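Local coordinates for protein putative L-alanine-DL-glutamate epimerase (Burkholderia xenovorans, PDB 3GO2) that probably acts as a magnesium-dependent racemase or epimerase of the mandelate racemase/muconate lactonizing enzyme family, at residues D117-Y122 against R340-D345; Y321-T326 against T357-Y362. One frame throughout, in Å; residues are numbered along the deposited sequence.

Contact 1: D117-Y122 against R340-D345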
loop_
_atom_site.group_PDB
_atom_site.type_symbol
_atom_site.label_atom_id
_atom_site.label_comp_id
_atom_site.label_asym_id
_atom_site.label_seq_id
_atom_site.Cartn_x
_atom_site.Cartn_y
_atom_site.Cartn_z
ATOM N N ASP A 117 28.462 30.851 -8.959
ATOM C CA ASP A 117 29.722 31.115 -9.669
ATOM C C ASP A 117 30.801 30.111 -9.356
ATOM O O ASP A 117 31.795 30.022 -10.062
ATOM C CB ASP A 117 30.301 32.506 -9.237
ATOM C CG ASP A 117 29.467 33.657 -9.715
ATOM O OD1 ASP A 117 28.530 33.458 -10.528
ATOM O OD2 ASP A 117 29.770 34.787 -9.295
ATOM N N ARG A 118 30.641 29.424 -8.236
ATOM C CA ARG A 118 31.629 28.488 -7.727
ATOM C C ARG A 118 30.885 27.302 -7.148
ATOM O O ARG A 118 29.758 27.458 -6.658
ATOM C CB ARG A 118 32.470 29.157 -6.646
ATOM C CG ARG A 118 33.200 30.393 -7.165
ATOM C CD ARG A 118 34.326 30.785 -6.274
ATOM N NE ARG A 118 35.040 31.917 -6.856
ATOM C CZ ARG A 118 36.190 32.389 -6.392
ATOM N NH1 ARG A 118 36.767 31.814 -5.347
ATOM N NH2 ARG A 118 36.779 33.426 -6.995
ATOM N N VAL A 119 31.519 26.137 -7.166
ATOM C CA VAL A 119 30.869 24.891 -6.763
ATOM C C VAL A 119 31.716 24.171 -5.723
ATOM O O VAL A 119 32.863 23.836 -5.994
ATOM C CB VAL A 119 30.700 23.959 -8.013
ATOM C CG1 VAL A 119 30.106 22.627 -7.608
ATOM C CG2 VAL A 119 29.832 24.636 -9.091
ATOM N N PRO A 120 31.169 23.918 -4.525
ATOM C CA PRO A 120 31.977 23.136 -3.587
ATOM C C PRO A 120 32.176 21.729 -4.120
ATOM O O PRO A 120 31.254 21.129 -4.696
ATOM C CB PRO A 120 31.143 23.116 -2.304
ATOM C CG PRO A 120 30.204 24.260 -2.460
ATOM C CD PRO A 120 29.893 24.337 -3.923
ATOM N N VAL A 121 33.398 21.236 -3.950
ATOM C CA VAL A 121 33.744 19.898 -4.367
ATOM C C VAL A 121 34.172 19.021 -3.209
ATOM O O VAL A 121 34.397 19.481 -2.084
ATOM C CB VAL A 121 34.835 19.873 -5.479
ATOM C CG1 VAL A 121 34.344 20.606 -6.706
ATOM C CG2 VAL A 121 36.169 20.436 -4.983
ATOM N N TYR A 122 34.235 17.730 -3.495
ATOM C CA TYR A 122 34.989 16.795 -2.669
ATOM C C TYR A 122 36.071 16.155 -3.524
ATOM O O TYR A 122 35.882 15.940 -4.725
ATOM C CB TYR A 122 34.084 15.750 -2.003
ATOM C CG TYR A 122 33.391 14.699 -2.869
ATOM C CD1 TYR A 122 34.019 13.495 -3.185
ATOM C CD2 TYR A 122 32.100 14.903 -3.341
ATOM C CE1 TYR A 122 33.392 12.528 -3.948
ATOM C CE2 TYR A 122 31.454 13.923 -4.088
ATOM C CZ TYR A 122 32.092 12.743 -4.378
ATOM O OH TYR A 122 31.443 11.785 -5.140
ATOM N N ARG A 340 23.916 19.109 -4.056
ATOM C CA ARG A 340 24.521 18.701 -2.789
ATOM C C ARG A 340 25.981 19.125 -2.663
ATOM O O ARG A 340 26.398 19.713 -1.636
ATOM C CB ARG A 340 24.457 17.160 -2.596
ATOM C CG ARG A 340 25.034 16.717 -1.239
ATOM C CD ARG A 340 24.180 17.256 -0.122
ATOM N NE ARG A 340 24.705 17.049 1.217
ATOM C CZ ARG A 340 25.498 17.901 1.870
ATOM N NH1 ARG A 340 25.958 19.003 1.285
ATOM N NH2 ARG A 340 25.865 17.630 3.108
ATOM N N ILE A 341 26.743 18.777 -3.696
ATOM C CA ILE A 341 28.210 18.897 -3.762
ATOM C C ILE A 341 28.619 18.346 -5.130
ATOM O O ILE A 341 27.803 17.692 -5.779
ATOM C CB ILE A 341 28.891 18.090 -2.639
ATOM C CG1 ILE A 341 30.360 18.462 -2.493
ATOM C CG2 ILE A 341 28.770 16.581 -2.863
ATOM C CD1 ILE A 341 30.933 18.030 -1.129
ATOM N N MET A 342 29.855 18.604 -5.578
ATOM C CA MET A 342 30.366 18.043 -6.844
ATOM C C MET A 342 31.631 17.209 -6.619
ATOM O O MET A 342 32.581 17.633 -5.973
ATOM C CB MET A 342 30.636 19.121 -7.918
ATOM C CG MET A 342 31.271 18.580 -9.237
ATOM S SD MET A 342 31.172 19.832 -10.561
ATOM C CE MET A 342 32.619 19.252 -11.526
ATOM N N GLU A 343 31.615 15.997 -7.147
ATOM C CA GLU A 343 32.784 15.135 -7.154
ATOM C C GLU A 343 33.863 15.648 -8.085
ATOM O O GLU A 343 33.574 16.093 -9.166
ATOM C CB GLU A 343 32.364 13.742 -7.664
ATOM C CG GLU A 343 33.491 12.710 -7.607
ATOM C CD GLU A 343 33.062 11.333 -8.063
ATOM O OE1 GLU A 343 32.040 11.228 -8.785
ATOM O OE2 GLU A 343 33.757 10.360 -7.691
ATOM N N THR A 344 35.125 15.517 -7.695
ATOM C CA THR A 344 36.203 15.682 -8.674
ATOM C C THR A 344 37.422 14.903 -8.194
ATOM O O THR A 344 37.594 14.717 -6.995
ATOM C CB THR A 344 36.538 17.180 -8.910
ATOM O OG1 THR A 344 37.251 17.323 -10.131
ATOM C CG2 THR A 344 37.360 17.760 -7.756
ATOM N N ASP A 345 38.252 14.458 -9.123
ATOM C CA ASP A 345 39.535 13.827 -8.766
ATOM C C ASP A 345 40.578 14.918 -8.787
ATOM O O ASP A 345 40.745 15.637 -9.786
ATOM C CB ASP A 345 39.896 12.717 -9.759
ATOM C CG ASP A 345 39.054 11.464 -9.572
ATOM O OD1 ASP A 345 38.610 11.184 -8.435
ATOM O OD2 ASP A 345 38.868 10.717 -10.560
#
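Y122 and E343 meet where the (β/α)7β-barrel of the enolase superfamily closes, its last strand, 342-344, running parallel to its first, 118-123. Three backbone bonds zip the pair: M342 N to P120 O (3.0 Å), Y122 N to M342 O, and T344 N to Y122 O. As in any parallel ladder, M342 reaches two neighbours, P120 with its N-H and Y122 with its carbonyl. Y122 illustrates how such a seam is filled. Its CB lies 4.0 Å from I341 CD1. CG sits between the backbone N and the carbonyl carbon (chi1 68°), which swings the ring across strand 342-344. Near the ring plane, I341 CG2 touches the CD2 edge at 3.8 Å, while E343 CA stands over one face, 3.8 Å from the centroid, in a CH-pi contact. Farther out, CE2 lies 3.6 Å from E343 CA, CZ 3.4 Å from E343 CB and OH 3.3 Å from the same CB. OH also hydrogen-bonds K163, which puts Y122 beside the site where 2-oxoglutarate has been seen to bind. E343 extends past the phenol, its carboxylate held by S124 and the N319 backbone. On the sheet face of V121 and M342, V119 CG1 packs 3.6 Å from M342 CB.

Contact 2: Y321-T326 against T357-Y362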
loop_
_atom_site.group_PDB
_atom_site.type_symbol
_atom_site.label_atom_id
_atom_site.label_comp_id
_atom_site.label_asym_id
_atom_site.label_seq_id
_atom_site.Cartn_x
_atom_site.Cartn_y
_atom_site.Cartn_z
ATOM N N TYR A 321 36.615 11.416 -14.381
ATOM C CA TYR A 321 37.213 11.178 -15.675
ATOM C C TYR A 321 38.195 12.329 -15.956
ATOM O O TYR A 321 38.864 12.827 -15.041
ATOM C CB TYR A 321 36.098 11.137 -16.719
ATOM C CG TYR A 321 34.846 10.334 -16.349
ATOM C CD1 TYR A 321 34.806 8.958 -16.558
ATOM C CD2 TYR A 321 33.688 10.974 -15.844
ATOM C CE1 TYR A 321 33.630 8.189 -16.262
ATOM C CE2 TYR A 321 32.503 10.233 -15.517
ATOM C CZ TYR A 321 32.492 8.837 -15.745
ATOM O OH TYR A 321 31.358 8.069 -15.476
ATOM N N GLY A 322 38.268 12.778 -17.207
ATOM C CA GLY A 322 39.200 13.835 -17.584
ATOM C C GLY A 322 38.660 15.238 -17.377
ATOM O O GLY A 322 37.534 15.439 -16.899
ATOM N N HIS A 323 39.463 16.231 -17.759
ATOM C CA HIS A 323 39.061 17.631 -17.547
ATOM C C HIS A 323 37.787 17.997 -18.267
ATOM O O HIS A 323 37.034 18.818 -17.779
ATOM C CB HIS A 323 40.143 18.625 -18.000
ATOM C CG HIS A 323 41.323 18.707 -17.089
ATOM N ND1 HIS A 323 41.294 18.303 -15.770
ATOM C CD2 HIS A 323 42.579 19.172 -17.314
ATOM C CE1 HIS A 323 42.472 18.528 -15.221
ATOM N NE2 HIS A 323 43.271 19.053 -16.137
ATOM N N LEU A 324 37.545 17.455 -19.456
ATOM C CA LEU A 324 36.312 17.818 -20.162
ATOM C C LEU A 324 35.070 17.353 -19.382
ATOM O O LEU A 324 34.088 18.096 -19.281
ATOM C CB LEU A 324 36.309 17.319 -21.599
ATOM C CG LEU A 324 35.045 17.582 -22.413
ATOM C CD1 LEU A 324 34.628 19.050 -22.354
ATOM C CD2 LEU A 324 35.237 17.152 -23.866
ATOM N N CYS A 325 35.113 16.158 -18.815
ATOM C CA CYS A 325 34.007 15.715 -17.951
ATOM C C CYS A 325 33.808 16.660 -16.780
ATOM O O CYS A 325 32.669 16.939 -16.398
ATOM C CB CYS A 325 34.216 14.303 -17.444
ATOM S SG CYS A 325 34.001 13.056 -18.740
ATOM N N THR A 326 34.900 17.155 -16.200
ATOM C CA THR A 326 34.772 18.097 -15.089
ATOM C C THR A 326 34.074 19.363 -15.537
ATOM O O THR A 326 33.191 19.890 -14.821
ATOM C CB THR A 326 36.152 18.435 -14.469
ATOM O OG1 THR A 326 36.712 17.251 -13.901
ATOM C CG2 THR A 326 36.015 19.488 -13.364
ATOM N N THR A 357 42.633 22.193 -23.728
ATOM C CA THR A 357 43.003 23.598 -23.869
ATOM C C THR A 357 43.014 24.337 -22.528
ATOM O O THR A 357 43.901 25.167 -22.279
ATOM C CB THR A 357 42.100 24.329 -24.859
ATOM O OG1 THR A 357 40.734 24.167 -24.468
ATOM C CG2 THR A 357 42.302 23.834 -26.314
ATOM N N HIS A 358 42.053 24.014 -21.658
ATOM C CA HIS A 358 41.936 24.622 -20.320
ATOM C C HIS A 358 41.765 23.594 -19.223
ATOM O O HIS A 358 41.131 22.553 -19.410
ATOM C CB HIS A 358 40.721 25.563 -20.268
ATOM C CG HIS A 358 40.785 26.664 -21.272
ATOM N ND1 HIS A 358 41.562 27.794 -21.082
ATOM C CD2 HIS A 358 40.188 26.811 -22.477
ATOM C CE1 HIS A 358 41.430 28.586 -22.134
ATOM N NE2 HIS A 358 40.593 28.024 -22.989
ATOM N N ALA A 359 42.329 23.903 -18.062
ATOM C CA ALA A 359 42.227 23.062 -16.887
ATOM C C ALA A 359 41.276 23.702 -15.883
ATOM O O ALA A 359 41.228 24.926 -15.744
ATOM C CB ALA A 359 43.631 22.894 -16.242
ATOM N N PRO A 360 40.549 22.878 -15.129
ATOM C CA PRO A 360 39.715 23.417 -14.072
ATOM C C PRO A 360 40.528 24.132 -13.010
ATOM O O PRO A 360 41.656 23.732 -12.718
ATOM C CB PRO A 360 39.048 22.187 -13.440
ATOM C CG PRO A 360 39.611 21.041 -14.088
ATOM C CD PRO A 360 40.494 21.413 -15.208
ATOM N N GLU A 361 39.932 25.182 -12.455
ATOM C CA GLU A 361 40.561 25.998 -11.432
ATOM C C GLU A 361 39.816 25.850 -10.119
ATOM O O GLU A 361 38.609 26.033 -10.074
ATOM C CB GLU A 361 40.589 27.462 -11.862
ATOM C CG GLU A 361 41.463 27.721 -13.101
ATOM C CD GLU A 361 41.448 29.183 -13.586
ATOM O OE1 GLU A 361 40.762 30.034 -12.968
ATOM O OE2 GLU A 361 42.128 29.471 -14.596
ATOM N N TYR A 362 40.553 25.514 -9.059
ATOM C CA TYR A 362 39.977 25.404 -7.718
ATOM C C TYR A 362 40.546 26.509 -6.831
ATOM O O TYR A 362 41.711 26.882 -6.980
ATOM C CB TYR A 362 40.286 24.048 -7.095
ATOM C CG TYR A 362 39.813 22.907 -7.963
ATOM C CD1 TYR A 362 38.485 22.478 -7.908
ATOM C CD2 TYR A 362 40.673 22.262 -8.817
ATOM C CE1 TYR A 362 38.036 21.449 -8.721
ATOM C CE2 TYR A 362 40.237 21.221 -9.642
ATOM C CZ TYR A 362 38.907 20.808 -9.573
ATOM O OH TYR A 362 38.466 19.797 -10.402
#
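The imidazole of H323 lies flat beneath P360: CD of the proline sits over the ring centre, 3.3 Å from the centroid and 14° off the normal, a close CH-pi contact. Of the ring atoms, ND1 is nearest to this methylene, and P360 CG follows at 3.6 Å from ND1. A359 CB approaches the same ring obliquely, 3.9 Å from NE2. With CG anti to the carbonyl carbon (chi1 -74°), the histidine leans out from the first turn of helix 323-335 to meet the loop. Its NE2 is hydrogen-bonded to D353, a bond that would restrain the ring's rotation under the proline. The example shows how a helix start can receive an irregular segment without any hydrogen bond between the two. One turn on, T326 CG2 touches P360 CG at 4.0 Å. It also meets Y362 OH at 3.9 Å, the two side chains approaching from opposite directions. Polar groups here are served by other residues: T326 OG1 by N319, Y362 OH by T344. G322 is the N-cap, its carbonyl accepting T326 N to close the first turn. The loop after helix 352-355 thus lies across the N-terminal end of helix 323-335, while T326, P360 and Y362 all rest on L367 of strand 366-368.

How the contacts relate
Contacts 1 and 2 interlock along the chain, their segments alternating in the order 117-122, 321-326, 340-345, 357-362. They lie about 13 Å apart, centre to centre, and they join directly, M342 CE of the one packing 3.4 Å from T326 O of the other. Helix 323-335 leads into strand 342-344, so the last crossover of the barrel supplies one segment to each contact. Strands 118-123, 342-344 and 362-363 belong to one mixed sheet, completed by 366-368. The closing seam of the barrel, beside the 2-oxoglutarate-binding site, and the packing of the 357-362 loop on helix 323-335 are thus neighbours in one sheet-and-helix unit.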